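Local coordinates for protein Alpha/beta hydrolase (Xanthomonas campestris pv. campestris, PDB 2QJW) that is a putative hydrolase of the alpha/beta superfamily whose substrate is not known, and which probably uses a serine-histidine-aspartate triad, at residues Gly5-Ala10 / Arg167-Leu172; Ala24-Ala29 / His36-Phe41. One frame throughout, in Å; residues are numbered along the deposited sequence.

Contact 1: residues Gly5-Ala10 / Arg167-Leu172; sequences GHCILA and RAFAEL
F169 reaches from helix 162-174 to strand 6-10 and touches C7 and L9 with the far end of its ring. One ring atom does most of the work. F169 CZ lies 3.9 Å from C7 SG and 3.9 Å from L9 CD2. The neighbouring ring atom F169 CE2 adds a looser touch at 4.1 Å from L9 CD2. Both partners approach the ring obliquely. C7 SG stands 5.1 Å from the centroid of the F169 ring and 70° off its normal, a Cys sulfur-aromatic contact. The F169 side chain starts with CG anti to the backbone N (chi1 -172°), and this points the ring at the sheet. No hydrogen bond joins the two segments, and their backbones stay well apart, with C7 CA 10.7 Å from F169 CA. The tight part is therefore one ring end against two strand side chains, all three buried. L25 and V28 of helix 20-31 also pack on F169, as do V77 and the ring of F101. The outer side of the helix is different. There R167 is exposed and faces E171 of the second subunit. The buried end is apolar, while R167 and E171 carry charge at the exposed side. This is typical of the alpha/beta-hydrolase fold, in which a C-terminal helix packs on the central parallel sheet.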
loop_
_atom_site.group_PDB
_atom_site.type_symbol
_atom_site.label_atom_id
_atom_site.label_comp_id
_atom_site.label_asym_id
_atom_site.label_seq_id
_atom_site.Cartn_x
_atom_site.Cartn_y
_atom_site.Cartn_z
ATOM N N GLY A 5 8.573 -18.400 13.314
ATOM C CA GLY A 5 9.359 -18.518 12.076
ATOM C C GLY A 5 10.510 -17.586 11.991
ATOM O O GLY A 5 10.766 -16.852 12.925
ATOM N N HIS A 6 11.154 -17.642 10.824
ATOM C CA HIS A 6 12.405 -16.955 10.548
ATOM C C HIS A 6 12.325 -16.105 9.286
ATOM O O HIS A 6 11.802 -16.559 8.272
ATOM C CB HIS A 6 13.443 -18.012 10.296
ATOM C CG HIS A 6 14.846 -17.518 10.189
ATOM N ND1 HIS A 6 15.499 -16.916 11.241
ATOM C CD2 HIS A 6 15.733 -17.570 9.158
ATOM C CE1 HIS A 6 16.735 -16.649 10.867
ATOM N NE2 HIS A 6 16.901 -17.035 9.611
ATOM N N CYS A 7 12.868 -14.892 9.372
ATOM C CA CYS A 7 12.942 -13.974 8.213
ATOM C C CYS A 7 14.374 -13.862 7.701
ATOM O O CYS A 7 15.300 -13.702 8.487
ATOM C CB CYS A 7 12.479 -12.592 8.599
ATOM S SG CYS A 7 10.780 -12.471 9.084
ATOM N N ILE A 8 14.546 -14.049 6.393
ATOM C CA ILE A 8 15.857 -13.845 5.750
ATOM C C ILE A 8 15.725 -12.591 4.932
ATOM O O ILE A 8 14.869 -12.516 4.076
ATOM C CB ILE A 8 16.300 -15.025 4.920
ATOM C CG1 ILE A 8 16.331 -16.321 5.739
ATOM C CG2 ILE A 8 17.702 -14.669 4.302
ATOM C CD1 ILE A 8 16.463 -17.594 5.023
ATOM N N LEU A 9 16.520 -11.561 5.243
ATOM C CA LEU A 9 16.409 -10.202 4.691
ATOM C C LEU A 9 17.621 -9.942 3.810
ATOM O O LEU A 9 18.743 -9.900 4.332
ATOM C CB LEU A 9 16.376 -9.206 5.835
ATOM C CG LEU A 9 15.396 -9.618 6.945
ATOM C CD1 LEU A 9 15.620 -8.728 8.121
ATOM C CD2 LEU A 9 13.932 -9.615 6.441
ATOM N N ALA A 10 17.437 -9.805 2.489
ATOM C CA ALA A 10 18.548 -9.703 1.527
ATOM C C ALA A 10 18.768 -8.302 1.005
ATOM O O ALA A 10 17.898 -7.731 0.346
ATOM C CB ALA A 10 18.244 -10.613 0.367
ATOM N N ARG A 167 6.320 -0.790 8.080
ATOM C CA ARG A 167 4.958 -1.034 8.435
ATOM C C ARG A 167 4.326 -2.048 7.473
ATOM O O ARG A 167 3.528 -2.892 7.908
ATOM C CB ARG A 167 4.165 0.281 8.470
ATOM C CG ARG A 167 4.333 1.017 9.760
ATOM C CD ARG A 167 3.449 2.228 9.785
ATOM N NE ARG A 167 4.013 3.280 8.957
ATOM C CZ ARG A 167 4.862 4.216 9.381
ATOM N NH1 ARG A 167 5.330 4.241 10.628
ATOM N NH2 ARG A 167 5.277 5.120 8.508
ATOM N N ALA A 168 4.624 -1.956 6.160
ATOM C CA ALA A 168 4.071 -2.911 5.188
ATOM C C ALA A 168 4.608 -4.304 5.531
ATOM O O ALA A 168 3.885 -5.269 5.459
ATOM C CB ALA A 168 4.428 -2.529 3.753
ATOM N N PHE A 169 5.896 -4.413 5.871
ATOM C CA PHE A 169 6.429 -5.709 6.250
ATOM C C PHE A 169 5.758 -6.260 7.512
ATOM O O PHE A 169 5.440 -7.461 7.602
ATOM C CB PHE A 169 7.944 -5.602 6.451
ATOM C CG PHE A 169 8.647 -6.917 6.657
ATOM C CD1 PHE A 169 8.432 -7.985 5.822
ATOM C CD2 PHE A 169 9.624 -7.008 7.643
ATOM C CE1 PHE A 169 9.131 -9.167 6.046
ATOM C CE2 PHE A 169 10.317 -8.198 7.847
ATOM C CZ PHE A 169 10.061 -9.227 7.074
ATOM N N ALA A 170 5.572 -5.404 8.503
ATOM C CA ALA A 170 4.889 -5.804 9.701
ATOM C C ALA A 170 3.516 -6.328 9.406
ATOM O O ALA A 170 3.059 -7.306 10.001
ATOM C CB ALA A 170 4.800 -4.555 10.661
ATOM N N GLU A 171 2.794 -5.654 8.538
ATOM C CA GLU A 171 1.460 -6.079 8.166
ATOM C C GLU A 171 1.432 -7.444 7.507
ATOM O O GLU A 171 0.470 -8.241 7.691
ATOM C CB GLU A 171 0.852 -5.051 7.239
ATOM C CG GLU A 171 0.429 -3.806 7.979
ATOM C CD GLU A 171 0.283 -2.594 7.079
ATOM O OE1 GLU A 171 0.351 -2.726 5.828
ATOM O OE2 GLU A 171 0.119 -1.494 7.642
ATOM N N LEU A 172 2.469 -7.712 6.711
ATOM C CA LEU A 172 2.626 -9.028 6.102
ATOM C C LEU A 172 2.882 -10.045 7.196
ATOM O O LEU A 172 2.147 -11.058 7.256
ATOM C CB LEU A 172 3.777 -9.068 5.110
ATOM C CG LEU A 172 3.992 -10.435 4.472
ATOM C CD1 LEU A 172 2.865 -10.870 3.579
ATOM C CD2 LEU A 172 5.288 -10.391 3.683
#

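Contact 2: residues Ala24-Ala29 / His36-Phe41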
loop_
_atom_site.group_PDB
_atom_site.type_symbol
_atom_site.label_atom_id
_atom_site.label_comp_id
_atom_site.label_asym_id
_atom_site.label_seq_id
_atom_site.Cartn_x
_atom_site.Cartn_y
_atom_site.Cartn_z
ATOM N N ALA A 24 16.133 -1.986 9.153
ATOM C CA ALA A 24 14.776 -1.647 9.575
ATOM C C ALA A 24 13.869 -2.857 9.545
ATOM O O ALA A 24 13.067 -3.053 10.453
ATOM C CB ALA A 24 14.198 -0.551 8.682
ATOM N N LEU A 25 13.986 -3.676 8.518
ATOM C CA LEU A 25 13.156 -4.863 8.440
ATOM C C LEU A 25 13.537 -5.862 9.541
ATOM O O LEU A 25 12.657 -6.549 10.055
ATOM C CB LEU A 25 13.224 -5.551 7.090
ATOM C CG LEU A 25 12.723 -4.780 5.876
ATOM C CD1 LEU A 25 12.589 -5.785 4.687
ATOM C CD2 LEU A 25 11.425 -4.023 6.146
ATOM N N ALA A 26 14.801 -5.962 9.891
ATOM C CA ALA A 26 15.237 -6.821 11.007
ATOM C C ALA A 26 14.622 -6.335 12.324
ATOM O O ALA A 26 14.243 -7.150 13.172
ATOM C CB ALA A 26 16.724 -6.863 11.098
ATOM N N GLU A 27 14.537 -5.046 12.520
ATOM C CA GLU A 27 13.913 -4.508 13.722
ATOM C C GLU A 27 12.431 -4.879 13.720
ATOM O O GLU A 27 11.886 -5.208 14.763
ATOM C CB GLU A 27 14.138 -2.998 13.792
ATOM C CG GLU A 27 13.424 -2.330 14.967
ATOM N N VAL A 28 11.755 -4.886 12.570
ATOM C CA VAL A 28 10.351 -5.290 12.534
ATOM C C VAL A 28 10.244 -6.733 12.889
ATOM O O VAL A 28 9.400 -7.109 13.730
ATOM C CB VAL A 28 9.749 -5.040 11.136
ATOM C CG1 VAL A 28 8.411 -5.661 10.984
ATOM C CG2 VAL A 28 9.609 -3.550 10.895
ATOM N N ALA A 29 11.050 -7.596 12.284
ATOM C CA ALA A 29 11.032 -9.018 12.594
ATOM C C ALA A 29 11.240 -9.173 14.113
ATOM O O ALA A 29 10.474 -9.894 14.758
ATOM C CB ALA A 29 12.064 -9.770 11.826
ATOM N N HIS A 36 15.545 -13.683 12.703
ATOM C CA HIS A 36 15.956 -12.997 11.463
ATOM C C HIS A 36 17.438 -13.038 11.253
ATOM O O HIS A 36 18.214 -13.189 12.209
ATOM C CB HIS A 36 15.467 -11.567 11.477
ATOM C CG HIS A 36 15.828 -10.836 12.715
ATOM N ND1 HIS A 36 16.987 -10.118 12.822
ATOM C CD2 HIS A 36 15.201 -10.766 13.908
ATOM C CE1 HIS A 36 17.061 -9.611 14.042
ATOM N NE2 HIS A 36 15.990 -9.986 14.729
ATOM N N GLU A 37 17.821 -12.929 9.979
ATOM C CA GLU A 37 19.213 -12.821 9.598
ATOM C C GLU A 37 19.316 -11.999 8.324
ATOM O O GLU A 37 18.410 -11.979 7.522
ATOM C CB GLU A 37 19.900 -14.169 9.401
ATOM C CG GLU A 37 19.478 -14.945 8.209
ATOM C CD GLU A 37 20.061 -16.344 8.137
ATOM O OE1 GLU A 37 21.281 -16.465 7.858
ATOM O OE2 GLU A 37 19.295 -17.337 8.297
ATOM N N ARG A 38 20.468 -11.329 8.166
ATOM C CA ARG A 38 20.787 -10.479 7.032
ATOM C C ARG A 38 22.094 -10.990 6.419
ATOM O O ARG A 38 23.190 -10.621 6.909
ATOM C CB ARG A 38 20.939 -9.055 7.508
ATOM C CG ARG A 38 19.595 -8.407 7.823
ATOM C CD ARG A 38 19.833 -7.099 8.602
ATOM N NE ARG A 38 20.178 -7.404 9.953
ATOM C CZ ARG A 38 20.693 -6.528 10.805
ATOM N NH1 ARG A 38 20.959 -5.272 10.441
ATOM N NH2 ARG A 38 20.958 -6.921 12.037
ATOM N N PRO A 39 21.987 -11.883 5.433
ATOM C CA PRO A 39 23.228 -12.436 4.886
ATOM C C PRO A 39 24.071 -11.363 4.168
ATOM O O PRO A 39 23.526 -10.429 3.606
ATOM C CB PRO A 39 22.757 -13.479 3.911
ATOM C CG PRO A 39 21.320 -13.854 4.399
ATOM C CD PRO A 39 20.791 -12.540 4.869
ATOM N N ASP A 40 25.360 -11.578 4.157
ATOM C CA ASP A 40 26.286 -10.653 3.502
ATOM C C ASP A 40 26.591 -11.177 2.130
ATOM O O ASP A 40 27.121 -12.276 1.946
ATOM C CB ASP A 40 27.542 -10.605 4.344
ATOM C CG ASP A 40 28.470 -9.490 3.898
ATOM O OD1 ASP A 40 28.433 -9.129 2.702
ATOM O OD2 ASP A 40 29.163 -8.904 4.759
ATOM N N PHE A 41 26.204 -10.411 1.118
ATOM C CA PHE A 41 26.481 -10.744 -0.248
ATOM C C PHE A 41 27.529 -9.798 -0.878
ATOM O O PHE A 41 27.644 -9.803 -2.119
ATOM C CB PHE A 41 25.203 -10.656 -1.085
ATOM C CG PHE A 41 24.062 -11.483 -0.568
ATOM C CD1 PHE A 41 23.990 -12.844 -0.840
ATOM C CD2 PHE A 41 22.987 -10.872 0.119
ATOM C CE1 PHE A 41 22.893 -13.611 -0.433
ATOM C CE2 PHE A 41 21.946 -11.634 0.576
ATOM C CZ PHE A 41 21.888 -13.006 0.293
#
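H36 lays its imidazole against the turn of helix 20-31 that carries A26 and A29. H36 CB begins the contact, 3.9 Å from A29 CB. CG sits between the backbone N and the carbonyl carbon (chi1 51°), which turns the ring toward the helix. H36 CG then lies 4.0 Å from both A29 CB and A26 O. On one branch, H36 ND1 meets A26 CB at 3.7 Å and CE1 follows close to the same methyl. On the other, H36 CD2 lies 3.9 Å from A29 CB. At the tip, H36 NE2 is 3.7 Å from A26 O, too far for a hydrogen bond. That carbonyl oxygen stands 3.6 Å above the ring plane, over its centre. The polar partner of NE2 is E30, one residue beyond A29, and this bond helps fix the ring's rotation. R38 closes over A26 from farther along the chain. Its side chain bends at chi3 (-76°), and one face of the guanidinium takes A26 CB, with R38 NE 3.7 Å from A26 CB. R38 NH1 makes a weak hydrogen bond to P17 O. L9 of strand 6-10 touches both A26 and R38, and W34 packs on A29. The contact thus lies within a beta-alpha-beta unit, where helix 20-31 connects strand 6-10 to the parallel edge strand 35-37.

Contact 1 is fully buried, while contact 2 is only partly so. Their centres are 9 Å apart, and both reach the same sheet through neighbouring strands. Contact 1 brings in a helix from the far end of the chain; contact 2 joins elements close in sequence and is nested inside the loop that contact 1 closes. The chemistry follows the place. Contact 1 is apolar, sulfur and methyl against a phenyl ring. Contact 2 sets an imidazole under a helix carbonyl and a guanidinium over an alanine methyl. Strand pairing ties them together through a probable hydrogen bond from L9 N to E37 O (3.0 Å), and H6 NE2 probably bonds E37 OE2 (2.7 Å).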